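Local coordinates for site-specific recombinase, resolvase family protein (PDB 3GUV) that probably cuts and rejoins DNA at specific sites as a serine recombinase of the resolvase family, at residues 9-14 and 45-50; 81-86 and 110-115. All coordinates share one frame; numbering follows the deposited sequence.

In the fold
Both interactions belong to one mixed sheet of the resolvase-type N-terminal domain, in which strands 41-48, 6-12, 78-81 and 107-110 run parallel, and interaction 1 is complete along the chain before interaction 2 begins. Strand 6-12 pairs with strand 41-48 in interaction 1 and with strand 78-81 on the other side; strand 107-110 follows, and interaction 2 joins the ends of these last two strands. The centres are about 13 Å apart, and the contacts touch where Arg-86 packs against Arg-12 and Ser-14. The strand ends bring Ser-14 and Arg-86 together beside the second subunit, where Arg-86 makes a salt bridge to Glu-138 of that chain, consistent with a recombinase active region near a dimer interface.

Interaction 1. Residues 9-14 and 45-50; sequences LYTRVS and EYEDAG
Tyr-10 and Asp-48 meet on one face of a parallel strand pair. With CG of Tyr-10 anti to the backbone N (chi1 179°), its ring runs along the strand, and Asp-48 OD2 arrives at the ring edge, the carboxylate turned 67° from the ring. Tyr-10 OH donates to Asp-48 OD2, though the modelled 2.3 Å is doubtful. Tyrosine suits this place because its ring can pack in the interior while its hydroxyl reaches two polar partners: Arg-12 NH2 also donates to Tyr-10 OH, at 3.1 Å and close to the guanidinium plane. An aspartate suits the other side, since its carboxylate also accepts from the backbone N of Gln-61 and Phe-62 at the start of helix 60-70. Arg-12 NH2 forms only a long salt bridge with Asp-48 OD2 (3.8 Å), and is held more firmly by a hydrogen bond to the carbonyl of Gly-58. CB of Tyr-46 lies at the edge of the Tyr-10 ring, 4.0 Å from CD1. On the other face Thr-11 OG1 donates to Glu-47 OE2 (2.7 Å), which accepts with the lone pair turned away from its other oxygen; the short threonine hydroxyl also meets a water bound to the carbonyl of Tyr-46. Between the two faces the backbones are joined as a parallel ladder, in which Thr-11 N binds Tyr-46 O at 3.0 Å. Helix 60-70 packs on the Tyr-10 and Tyr-46 face, where Asp-68 holds the Tyr-46 hydroxyl, while helix 24-37 lies against the Thr-11 face, its Lys-28 pairing with Glu-47, and strand 78-81 continues the sheet beyond Tyr-10.

Interaction 2. Residues 81-86 and 110-115; sequences VFKLSR and CVEDGI
Phe-82 and Glu-112 each place CG anti to the backbone N (chi1 -172° and -159°), which brings the phenyl ring and the extended glutamate chain across one another. Glu-112 CB sits over one face of the Phe-82 ring in a CH-pi contact, 4.1 Å from its centroid, and the carboxylate carbon CD lies 3.7 Å from CE2. A glutamate fits here because its CB methylene can lie on the aromatic face while its carboxylate remains at the protein surface. The Lys-83 chain runs beside that of Glu-112 and points the same way; CD of Lys-83 is near Glu-112 OE2, although NZ, at 4.4 Å from that oxygen, stops short of a salt bridge. These residues continue from strands 78-81 and 107-110, the neighbouring parallel strands of a beta-alpha-beta crossover whose helix is 91-103. Val-111 N prolongs their pairing by donating to Val-81 O (2.9 Å), and Glu-112 N makes a short bond to Phe-82 O (2.6 Å). After the turn at 111-113 the chain returns as strand 115-116, Gly-114 and Ile-115 both facing Cys-110 in a G1 beta bulge; the positive phi of Gly-114, 68°, is easy for glycine. Asp-113, just before it, receives Leu-84 N on OD2 at 3.1 Å, so a carboxylate takes up a loop amide. The small, weakly polar thiol of Cys-110 suits its place between aliphatic side chains: SG lies 3.6 Å from Val-81 CG2 and also touches Leu-84 CD2. Leu-84 and Asp-113 in addition pack on Ala-131 of the second subunit, in its long helix 124-151.

Interaction 1. Residues 9-14 and 45-50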
ATOM      1  N   LEU A   9      -8.664  21.748  -2.445  1.00 21.85           N
ATOM      2  CA  LEU A   9      -8.973  20.669  -3.393  1.00 22.14           C
ATOM      3  C   LEU A   9      -7.749  20.402  -4.247  1.00 22.14           C
ATOM      4  O   LEU A   9      -7.138  21.347  -4.703  1.00 22.72           O
ATOM      5  CB  LEU A   9     -10.127  21.070  -4.309  1.00 21.47           C
ATOM      6  CG  LEU A   9     -11.500  20.557  -3.929  1.00 23.30           C
ATOM      7  CD1 LEU A   9     -11.802  20.788  -2.485  1.00 20.31           C
ATOM      8  CD2 LEU A   9     -12.568  21.120  -4.914  1.00 19.50           C
ATOM      9  N   TYR A  10      -7.390  19.140  -4.467  1.00 21.48           N
ATOM     10  CA  TYR A  10      -6.303  18.792  -5.400  1.00 21.92           C
ATOM     11  C   TYR A  10      -6.774  17.789  -6.430  1.00 21.96           C
ATOM     12  O   TYR A  10      -7.303  16.746  -6.075  1.00 22.88           O
ATOM     13  CB  TYR A  10      -5.103  18.182  -4.684  1.00 22.23           C
ATOM     14  CG  TYR A  10      -4.035  17.832  -5.687  1.00 23.31           C
ATOM     15  CD1 TYR A  10      -3.281  18.837  -6.302  1.00 22.20           C
ATOM     16  CD2 TYR A  10      -3.815  16.487  -6.089  1.00 22.66           C
ATOM     17  CE1 TYR A  10      -2.310  18.525  -7.247  1.00 23.87           C
ATOM     18  CE2 TYR A  10      -2.870  16.170  -7.053  1.00 22.89           C
ATOM     19  CZ  TYR A  10      -2.120  17.171  -7.622  1.00 24.12           C
ATOM     20  OH  TYR A  10      -1.195  16.872  -8.586  1.00 25.85           O
ATOM     21  N   THR A  11      -6.567  18.088  -7.704  1.00 22.75           N
ATOM     22  CA  THR A  11      -6.947  17.168  -8.776  1.00 22.86           C
ATOM     23  C   THR A  11      -5.793  17.039  -9.775  1.00 22.24           C
ATOM     24  O   THR A  11      -4.953  17.918  -9.873  1.00 21.88           O
ATOM     25  CB  THR A  11      -8.256  17.622  -9.522  1.00 22.75           C
ATOM     26  OG1 THR A  11      -8.088  18.936 -10.063  1.00 25.27           O
ATOM     27  CG2 THR A  11      -9.477  17.613  -8.598  1.00 23.66           C
ATOM     28  N   ARG A  12      -5.785  15.944 -10.530  1.00 22.15           N
ATOM     29  CA  ARG A  12      -4.746  15.697 -11.570  1.00 22.06           C
ATOM     30  C   ARG A  12      -5.186  14.610 -12.545  1.00 22.33           C
ATOM     31  O   ARG A  12      -6.169  13.930 -12.312  1.00 23.92           O
ATOM     32  CB  ARG A  12      -3.391  15.316 -10.939  1.00 21.80           C
ATOM     33  CG  ARG A  12      -3.493  14.019 -10.059  1.00 22.22           C
ATOM     34  CD  ARG A  12      -2.161  13.492  -9.580  1.00 24.39           C
ATOM     35  NE  ARG A  12      -1.332  13.124 -10.717  1.00 27.02           N
ATOM     36  CZ  ARG A  12      -0.256  13.779 -11.154  1.00 32.35           C
ATOM     37  NH1 ARG A  12       0.394  13.324 -12.231  1.00 32.95           N
ATOM     38  NH2 ARG A  12       0.189  14.886 -10.555  1.00 34.57           N
ATOM     39  N   VAL A  13      -4.470  14.472 -13.644  1.00 23.69           N
ATOM     40  CA  VAL A  13      -4.540  13.298 -14.519  1.00 25.25           C
ATOM     41  C   VAL A  13      -3.215  12.555 -14.301  1.00 26.77           C
ATOM     42  O   VAL A  13      -2.261  13.143 -13.810  1.00 27.23           O
ATOM     43  CB  VAL A  13      -4.652  13.667 -16.002  1.00 25.26           C
ATOM     44  CG1 VAL A  13      -5.894  14.559 -16.241  1.00 25.78           C
ATOM     45  CG2 VAL A  13      -3.396  14.386 -16.470  1.00 23.51           C
ATOM     46  N   SER A  14      -3.187  11.270 -14.644  1.00 27.68           N
ATOM     47  CA  SER A  14      -1.982  10.452 -14.624  1.00 28.48           C
ATOM     48  C   SER A  14      -1.186  10.614 -15.892  1.00 28.30           C
ATOM     49  O   SER A  14       0.036  10.638 -15.838  1.00 28.19           O
ATOM     50  CB  SER A  14      -2.334   8.965 -14.533  1.00 28.92           C
ATOM     51  OG  SER A  14      -3.205   8.717 -13.452  1.00 32.64           O
ATOM     52  N   GLU A  45      -7.748  25.700  -4.753  1.00 23.67           N
ATOM     53  CA  GLU A  45      -7.919  24.591  -5.663  1.00 25.32           C
ATOM     54  C   GLU A  45      -6.671  24.523  -6.503  1.00 25.52           C
ATOM     55  O   GLU A  45      -6.251  25.552  -7.055  1.00 25.03           O
ATOM     56  CB  GLU A  45      -9.141  24.790  -6.549  1.00 25.65           C
ATOM     57  CG  GLU A  45     -10.448  24.936  -5.743  1.00 29.34           C
ATOM     58  CD  GLU A  45     -11.639  25.276  -6.605  1.00 33.57           C
ATOM     59  OE1 GLU A  45     -11.971  24.462  -7.495  1.00 37.75           O
ATOM     60  OE2 GLU A  45     -12.259  26.355  -6.392  1.00 38.06           O
ATOM     61  N   TYR A  46      -6.058  23.337  -6.557  1.00 24.41           N
ATOM     62  CA  TYR A  46      -4.821  23.102  -7.284  1.00 24.82           C
ATOM     63  C   TYR A  46      -5.006  21.896  -8.241  1.00 25.41           C
ATOM     64  O   TYR A  46      -5.664  20.930  -7.907  1.00 24.42           O
ATOM     65  CB  TYR A  46      -3.696  22.788  -6.318  1.00 25.11           C
ATOM     66  CG  TYR A  46      -3.357  23.866  -5.309  1.00 24.42           C
ATOM     67  CD1 TYR A  46      -2.299  24.735  -5.511  1.00 25.28           C
ATOM     68  CD2 TYR A  46      -4.072  23.965  -4.124  1.00 24.60           C
ATOM     69  CE1 TYR A  46      -1.979  25.724  -4.535  1.00 28.60           C
ATOM     70  CE2 TYR A  46      -3.794  24.930  -3.180  1.00 27.50           C
ATOM     71  CZ  TYR A  46      -2.736  25.797  -3.376  1.00 27.81           C
ATOM     72  OH  TYR A  46      -2.462  26.705  -2.408  1.00 32.44           O
ATOM     73  N   GLU A  47      -4.444  21.989  -9.431  1.00 26.34           N
ATOM     74  CA  GLU A  47      -4.719  21.026 -10.500  1.00 27.09           C
ATOM     75  C   GLU A  47      -3.505  20.831 -11.393  1.00 26.74           C
ATOM     76  O   GLU A  47      -2.999  21.790 -11.946  1.00 25.28           O
ATOM     77  CB  GLU A  47      -5.885  21.504 -11.361  1.00 27.73           C
ATOM     78  CG  GLU A  47      -6.391  20.451 -12.316  1.00 30.56           C
ATOM     79  CD  GLU A  47      -7.774  20.758 -12.891  1.00 35.95           C
ATOM     80  OE1 GLU A  47      -7.825  21.505 -13.896  1.00 40.70           O
ATOM     81  OE2 GLU A  47      -8.805  20.233 -12.370  1.00 41.77           O
ATOM     82  N   ASP A  48      -3.036  19.582 -11.507  1.00 27.02           N
ATOM     83  CA  ASP A  48      -2.035  19.209 -12.525  1.00 27.41           C
ATOM     84  C   ASP A  48      -2.786  18.528 -13.700  1.00 28.74           C
ATOM     85  O   ASP A  48      -2.994  17.308 -13.684  1.00 27.82           O
ATOM     86  CB  ASP A  48      -1.029  18.257 -11.899  1.00 26.58           C
ATOM     87  CG  ASP A  48      -0.105  18.952 -10.912  1.00 27.90           C
ATOM     88  OD1 ASP A  48       0.579  19.892 -11.360  1.00 27.27           O
ATOM     89  OD2 ASP A  48      -0.056  18.553  -9.715  1.00 26.57           O
ATOM     90  N   ALA A  49      -3.247  19.305 -14.673  1.00 31.10           N
ATOM     91  CA  ALA A  49      -4.326  18.824 -15.575  1.00 33.80           C
ATOM     92  C   ALA A  49      -3.815  18.141 -16.826  1.00 36.22           C
ATOM     93  O   ALA A  49      -4.610  17.590 -17.596  1.00 37.61           O
ATOM     94  CB  ALA A  49      -5.320  19.936 -15.933  1.00 33.57           C
ATOM     95  N   GLY A  50      -2.493  18.134 -17.015  1.00 38.79           N
ATOM     96  CA  GLY A  50      -1.881  17.361 -18.086  1.00 40.11           C
ATOM     97  C   GLY A  50      -2.053  18.116 -19.372  1.00 41.76           C
ATOM     98  O   GLY A  50      -2.335  17.503 -20.406  1.00 41.94           O
TER
HETATM   99  O   HOH W   1      -8.727  21.034  -7.857  1.00 32.67           O

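Interaction 2. Residues 81-86 and 110-115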
ATOM      1  N   VAL A  81      -8.560  14.917  -2.113  1.00 23.90           N
ATOM      2  CA  VAL A  81      -8.282  14.276  -3.411  1.00 22.26           C
ATOM      3  C   VAL A  81      -9.465  13.367  -3.799  1.00 23.18           C
ATOM      4  O   VAL A  81     -10.341  13.039  -2.945  1.00 22.15           O
ATOM      5  CB  VAL A  81      -6.956  13.509  -3.372  1.00 22.35           C
ATOM      6  CG1 VAL A  81      -5.843  14.447  -2.960  1.00 22.50           C
ATOM      7  CG2 VAL A  81      -7.014  12.313  -2.411  1.00 20.81           C
ATOM      8  N   PHE A  82      -9.574  13.022  -5.096  1.00 23.60           N
ATOM      9  CA  PHE A  82     -10.644  12.124  -5.537  1.00 24.85           C
ATOM     10  C   PHE A  82     -10.390  10.701  -5.002  1.00 25.59           C
ATOM     11  O   PHE A  82     -11.249  10.096  -4.358  1.00 26.01           O
ATOM     12  CB  PHE A  82     -10.778  12.125  -7.082  1.00 25.72           C
ATOM     13  CG  PHE A  82     -11.995  11.359  -7.579  1.00 24.11           C
ATOM     14  CD1 PHE A  82     -13.269  11.829  -7.312  1.00 23.08           C
ATOM     15  CD2 PHE A  82     -11.850  10.167  -8.270  1.00 26.03           C
ATOM     16  CE1 PHE A  82     -14.379  11.166  -7.744  1.00 24.62           C
ATOM     17  CE2 PHE A  82     -12.972   9.462  -8.711  1.00 27.48           C
ATOM     18  CZ  PHE A  82     -14.241   9.972  -8.458  1.00 27.98           C
ATOM     19  N   LYS A  83      -9.179  10.220  -5.214  1.00 27.28           N
ATOM     20  CA  LYS A  83      -8.682   8.961  -4.644  1.00 28.94           C
ATOM     21  C   LYS A  83      -7.142   8.981  -4.624  1.00 29.77           C
ATOM     22  O   LYS A  83      -6.522   9.851  -5.263  1.00 30.12           O
ATOM     23  CB  LYS A  83      -9.224   7.795  -5.464  1.00 29.80           C
ATOM     24  CG  LYS A  83      -8.873   7.888  -6.891  1.00 32.01           C
ATOM     25  CD  LYS A  83      -9.650   6.899  -7.732  1.00 36.03           C
ATOM     26  CE  LYS A  83      -9.327   7.216  -9.197  1.00 38.70           C
ATOM     27  NZ  LYS A  83      -9.755   6.155 -10.154  1.00 42.63           N
ATOM     28  N   LEU A  84      -6.524   8.062  -3.888  1.00 30.67           N
ATOM     29  CA  LEU A  84      -5.050   8.028  -3.728  1.00 32.01           C
ATOM     30  C   LEU A  84      -4.252   7.976  -5.031  1.00 33.65           C
ATOM     31  O   LEU A  84      -3.200   8.622  -5.156  1.00 33.22           O
ATOM     32  CB  LEU A  84      -4.590   6.834  -2.857  1.00 31.65           C
ATOM     33  CG  LEU A  84      -4.719   6.945  -1.349  1.00 31.39           C
ATOM     34  CD1 LEU A  84      -4.119   5.695  -0.598  1.00 27.76           C
ATOM     35  CD2 LEU A  84      -4.035   8.240  -0.883  1.00 30.01           C
ATOM     36  N   SER A  85      -4.716   7.173  -5.987  1.00 35.68           N
ATOM     37  CA  SER A  85      -4.092   7.145  -7.300  1.00 37.22           C
ATOM     38  C   SER A  85      -4.256   8.462  -8.076  1.00 38.76           C
ATOM     39  O   SER A  85      -3.832   8.543  -9.215  1.00 39.49           O
ATOM     40  CB  SER A  85      -4.694   6.030  -8.127  1.00 36.85           C
ATOM     41  OG  SER A  85      -6.084   6.239  -8.238  1.00 39.85           O
ATOM     42  N   ARG A  86      -4.924   9.457  -7.497  1.00 39.76           N
ATOM     43  CA  ARG A  86      -5.009  10.783  -8.116  1.00 40.35           C
ATOM     44  C   ARG A  86      -4.404  11.763  -7.125  1.00 40.80           C
ATOM     45  O   ARG A  86      -4.971  12.838  -6.830  1.00 39.99           O
ATOM     46  CB  ARG A  86      -6.453  11.127  -8.472  1.00 40.43           C
ATOM     47  CG  ARG A  86      -6.993  10.332  -9.646  1.00 40.54           C
ATOM     48  CD  ARG A  86      -6.209  10.677 -10.908  1.00 42.08           C
ATOM     49  NE  ARG A  86      -6.782  10.062 -12.088  1.00 42.74           N
ATOM     50  CZ  ARG A  86      -6.671   8.774 -12.401  1.00 44.84           C
ATOM     51  NH1 ARG A  86      -6.037   7.918 -11.609  1.00 45.91           N
ATOM     52  NH2 ARG A  86      -7.225   8.325 -13.508  1.00 46.35           N
ATOM     53  N   CYS A 110      -9.764  11.303   0.857  1.00 28.81           N
ATOM     54  CA  CYS A 110      -9.954  10.718  -0.459  1.00 28.94           C
ATOM     55  C   CYS A 110     -11.417  10.515  -0.565  1.00 29.92           C
ATOM     56  O   CYS A 110     -11.988   9.651   0.099  1.00 29.28           O
ATOM     57  CB  CYS A 110      -9.266   9.372  -0.586  1.00 29.64           C
ATOM     58  SG  CYS A 110      -7.533   9.471  -0.198  1.00 33.35           S
ATOM     59  N   VAL A 111     -12.027  11.340  -1.389  1.00 30.11           N
ATOM     60  CA  VAL A 111     -13.446  11.354  -1.553  1.00 31.23           C
ATOM     61  C   VAL A 111     -14.025  10.017  -2.058  1.00 33.38           C
ATOM     62  O   VAL A 111     -14.981   9.505  -1.478  1.00 34.04           O
ATOM     63  CB  VAL A 111     -13.857  12.550  -2.469  1.00 30.39           C
ATOM     64  CG1 VAL A 111     -15.248  12.403  -2.954  1.00 30.18           C
ATOM     65  CG2 VAL A 111     -13.664  13.879  -1.688  1.00 29.19           C
ATOM     66  N   GLU A 112     -13.473   9.441  -3.115  1.00 35.51           N
ATOM     67  CA  GLU A 112     -14.064   8.209  -3.636  1.00 37.49           C
ATOM     68  C   GLU A 112     -13.753   7.009  -2.730  1.00 38.47           C
ATOM     69  O   GLU A 112     -14.639   6.198  -2.464  1.00 39.87           O
ATOM     70  CB  GLU A 112     -13.610   7.918  -5.061  1.00 37.69           C
ATOM     71  CG  GLU A 112     -14.594   6.969  -5.763  1.00 40.67           C
ATOM     72  CD  GLU A 112     -14.041   6.311  -7.004  1.00 44.73           C
ATOM     73  OE1 GLU A 112     -14.826   6.191  -7.987  1.00 46.89           O
ATOM     74  OE2 GLU A 112     -12.841   5.919  -6.998  1.00 46.15           O
ATOM     75  N   ASP A 113     -12.516   6.919  -2.234  1.00 39.34           N
ATOM     76  CA  ASP A 113     -12.101   5.796  -1.365  1.00 40.03           C
ATOM     77  C   ASP A 113     -12.753   5.839   0.025  1.00 40.09           C
ATOM     78  O   ASP A 113     -12.749   4.842   0.741  1.00 40.82           O
ATOM     79  CB  ASP A 113     -10.585   5.780  -1.191  1.00 40.06           C
ATOM     80  CG  ASP A 113      -9.825   5.746  -2.530  1.00 42.66           C
ATOM     81  OD1 ASP A 113     -10.339   5.110  -3.482  1.00 46.41           O
ATOM     82  OD2 ASP A 113      -8.709   6.339  -2.634  1.00 43.76           O
ATOM     83  N   GLY A 114     -13.312   6.984   0.409  1.00 39.37           N
ATOM     84  CA  GLY A 114     -13.850   7.168   1.755  1.00 38.82           C
ATOM     85  C   GLY A 114     -12.809   7.181   2.879  1.00 38.44           C
ATOM     86  O   GLY A 114     -13.143   6.892   4.026  1.00 38.94           O
ATOM     87  N   ILE A 115     -11.561   7.502   2.552  1.00 37.57           N
ATOM     88  CA  ILE A 115     -10.459   7.460   3.503  1.00 37.01           C
ATOM     89  C   ILE A 115     -10.282   8.871   4.063  1.00 36.70           C
ATOM     90  O   ILE A 115     -10.330   9.839   3.318  1.00 35.26           O
ATOM     91  CB  ILE A 115      -9.121   7.045   2.825  1.00 37.27           C
ATOM     92  CG1 ILE A 115      -9.092   5.549   2.453  1.00 37.34           C
ATOM     93  CG2 ILE A 115      -7.960   7.367   3.736  1.00 38.06           C
ATOM     94  CD1 ILE A 115      -7.822   5.138   1.640  1.00 36.58           C
TER